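Local coordinates for protein citrate synthase (Thermotoga maritima, PDB 2P2W) that probably catalyses the condensation of oxaloacetate with acetyl-CoA and water to give citrate and CoA, a step of the tricarboxylic acid cycle, at residues R164-A169 with V305-L310. Numbering follows the deposited sequence.
Sequences RLLESA and VLFEEL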
loop_
_atom_site.group_PDB
_atom_site.type_symbol
_atom_site.label_atom_id
_atom_site.label_comp_id
_atom_site.label_asym_id
_atom_site.label_seq_id
_atom_site.Cartn_x
_atom_site.Cartn_y
_atom_site.Cartn_z
ATOM N N ARG A 164 23.540 -12.379 -17.571
ATOM C CA ARG A 164 24.203 -11.081 -17.475
ATOM C C ARG A 164 23.275 -9.929 -17.881
ATOM O O ARG A 164 23.293 -8.849 -17.304
ATOM C CB ARG A 164 25.432 -11.103 -18.385
ATOM C CG ARG A 164 26.497 -12.086 -17.899
ATOM C CD ARG A 164 27.819 -11.920 -18.658
ATOM N NE ARG A 164 28.763 -12.979 -18.289
ATOM C CZ ARG A 164 29.581 -12.741 -17.248
ATOM N NH1 ARG A 164 29.511 -11.593 -16.597
ATOM N NH2 ARG A 164 30.464 -13.672 -16.875
ATOM N N LEU A 165 22.473 -10.167 -18.915
ATOM C CA LEU A 165 21.557 -9.149 -19.418
ATOM C C LEU A 165 20.466 -8.889 -18.376
ATOM O O LEU A 165 20.091 -7.741 -18.125
ATOM C CB LEU A 165 20.935 -9.609 -20.741
ATOM C CG LEU A 165 21.930 -10.096 -21.806
ATOM C CD1 LEU A 165 21.176 -10.429 -23.090
ATOM C CD2 LEU A 165 22.996 -9.036 -22.057
ATOM N N LEU A 166 19.960 -9.959 -17.770
ATOM C CA LEU A 166 18.930 -9.836 -16.745
ATOM C C LEU A 166 19.477 -9.082 -15.536
ATOM O O LEU A 166 18.787 -8.249 -14.953
ATOM C CB LEU A 166 18.437 -11.221 -16.306
ATOM C CG LEU A 166 17.415 -11.236 -15.161
ATOM C CD1 LEU A 166 16.205 -10.401 -15.544
ATOM C CD2 LEU A 166 16.996 -12.667 -14.849
ATOM N N GLU A 167 20.722 -9.370 -15.165
ATOM C CA GLU A 167 21.337 -8.703 -14.022
ATOM C C GLU A 167 21.467 -7.195 -14.276
ATOM O O GLU A 167 21.176 -6.383 -13.394
ATOM C CB GLU A 167 22.708 -9.325 -13.727
ATOM C CG GLU A 167 23.426 -8.723 -12.527
ATOM C CD GLU A 167 24.126 -9.779 -11.687
ATOM O OE1 GLU A 167 24.742 -10.697 -12.270
ATOM O OE2 GLU A 167 24.068 -9.689 -10.443
ATOM N N SER A 168 21.904 -6.820 -15.478
ATOM C CA SER A 168 22.030 -5.402 -15.813
ATOM C C SER A 168 20.655 -4.743 -15.700
ATOM O O SER A 168 20.529 -3.628 -15.192
ATOM C CB SER A 168 22.562 -5.220 -17.242
ATOM O OG SER A 168 23.922 -5.600 -17.341
ATOM N N ALA A 169 19.625 -5.442 -16.171
ATOM C CA ALA A 169 18.260 -4.922 -16.116
ATOM C C ALA A 169 17.816 -4.676 -14.677
ATOM O O ALA A 169 17.232 -3.633 -14.370
ATOM C CB ALA A 169 17.300 -5.892 -16.800
ATOM N N VAL A 305 10.346 -5.911 -23.435
ATOM C CA VAL A 305 10.800 -6.681 -24.592
ATOM C C VAL A 305 11.939 -7.622 -24.189
ATOM O O VAL A 305 11.974 -8.781 -24.607
ATOM C CB VAL A 305 11.257 -5.749 -25.747
ATOM C CG1 VAL A 305 11.828 -6.578 -26.897
ATOM C CG2 VAL A 305 10.063 -4.936 -26.253
ATOM N N LEU A 306 12.860 -7.134 -23.364
ATOM C CA LEU A 306 13.965 -7.975 -22.916
ATOM C C LEU A 306 13.446 -9.167 -22.112
ATOM O O LEU A 306 13.845 -10.308 -22.359
ATOM C CB LEU A 306 14.954 -7.173 -22.061
ATOM C CG LEU A 306 16.119 -7.988 -21.478
ATOM C CD1 LEU A 306 16.926 -8.598 -22.616
ATOM C CD2 LEU A 306 17.012 -7.108 -20.606
ATOM N N PHE A 307 12.559 -8.909 -21.152
ATOM C CA PHE A 307 12.016 -9.985 -20.329
ATOM C C PHE A 307 11.325 -11.036 -21.190
ATOM O O PHE A 307 11.426 -12.239 -20.928
ATOM C CB PHE A 307 11.033 -9.433 -19.289
ATOM C CG PHE A 307 11.672 -8.528 -18.267
ATOM C CD1 PHE A 307 13.007 -8.694 -17.905
ATOM C CD2 PHE A 307 10.930 -7.530 -17.645
ATOM C CE1 PHE A 307 13.593 -7.877 -16.935
ATOM C CE2 PHE A 307 11.507 -6.711 -16.676
ATOM C CZ PHE A 307 12.838 -6.887 -16.321
ATOM N N GLU A 308 10.615 -10.580 -22.214
ATOM C CA GLU A 308 9.931 -11.497 -23.118
ATOM C C GLU A 308 10.962 -12.364 -23.837
ATOM O O GLU A 308 10.843 -13.590 -23.868
ATOM C CB GLU A 308 9.112 -10.720 -24.157
ATOM C CG GLU A 308 8.541 -11.594 -25.277
ATOM C CD GLU A 308 7.077 -11.953 -25.076
ATOM O OE1 GLU A 308 6.574 -11.837 -23.936
ATOM O OE2 GLU A 308 6.431 -12.361 -26.065
ATOM N N GLU A 309 11.977 -11.724 -24.415
ATOM C CA GLU A 309 13.003 -12.460 -25.155
ATOM C C GLU A 309 13.808 -13.396 -24.249
ATOM O O GLU A 309 14.388 -14.377 -24.703
ATOM C CB GLU A 309 13.940 -11.477 -25.880
ATOM C CG GLU A 309 13.246 -10.623 -26.966
ATOM C CD GLU A 309 12.561 -11.476 -28.024
ATOM O OE1 GLU A 309 13.035 -12.567 -28.316
ATOM O OE2 GLU A 309 11.569 -11.008 -28.585
ATOM N N LEU A 310 13.872 -13.060 -22.938
ATOM C CA LEU A 310 14.619 -13.921 -22.008
ATOM C C LEU A 310 13.787 -15.127 -21.563
ATOM O O LEU A 310 14.243 -15.983 -20.812
ATOM C CB LEU A 310 15.005 -13.113 -20.776
ATOM C CG LEU A 310 16.103 -12.093 -21.017
ATOM C CD1 LEU A 310 16.496 -11.383 -19.705
ATOM C CD2 LEU A 310 17.386 -12.720 -21.581
#
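Starting at CB of L166, the first neighbour across the contact is a methyl of L310: CD1 lies 3.9 Å from that CB and nearly as close to the L166 CA, so it rests against the backbone of the helix as well. One bond further out, CG of L166 stands anti to the backbone N (chi1 176°), and from there CD1 leans over to F307, meeting ring atom CE1 at 3.9 Å. The two side chains cross at about a right angle, and the methyl comes to the ring obliquely. Segments 164-169 of helix 163-173 and 305-309 of helix 299-309 run roughly antiparallel, 152° between their directions, with axes 10.9 Å apart at closest approach; this pairs two helices of the mainly alpha-helical citrate synthase fold. Helix 299-309 also carries D300, a predicted active-site residue, whose side chain is about 8 Å from that of F307; a bound citrate anion is about 11 Å from the F307 side chain. A169 takes up the other part of the interface: its CB sits 4.0 Å from CD2 of L306 and 4.2 Å from F307 CE1, so the small methyl touches leucine and ring alike. The same L306 CD2 packs against the carbonyl O of L165, an oxygen that already accepts the backbone hydrogen bond from A169 N, one turn on. F312 and V148 also touch L166, while L165 packs on V266 and H270.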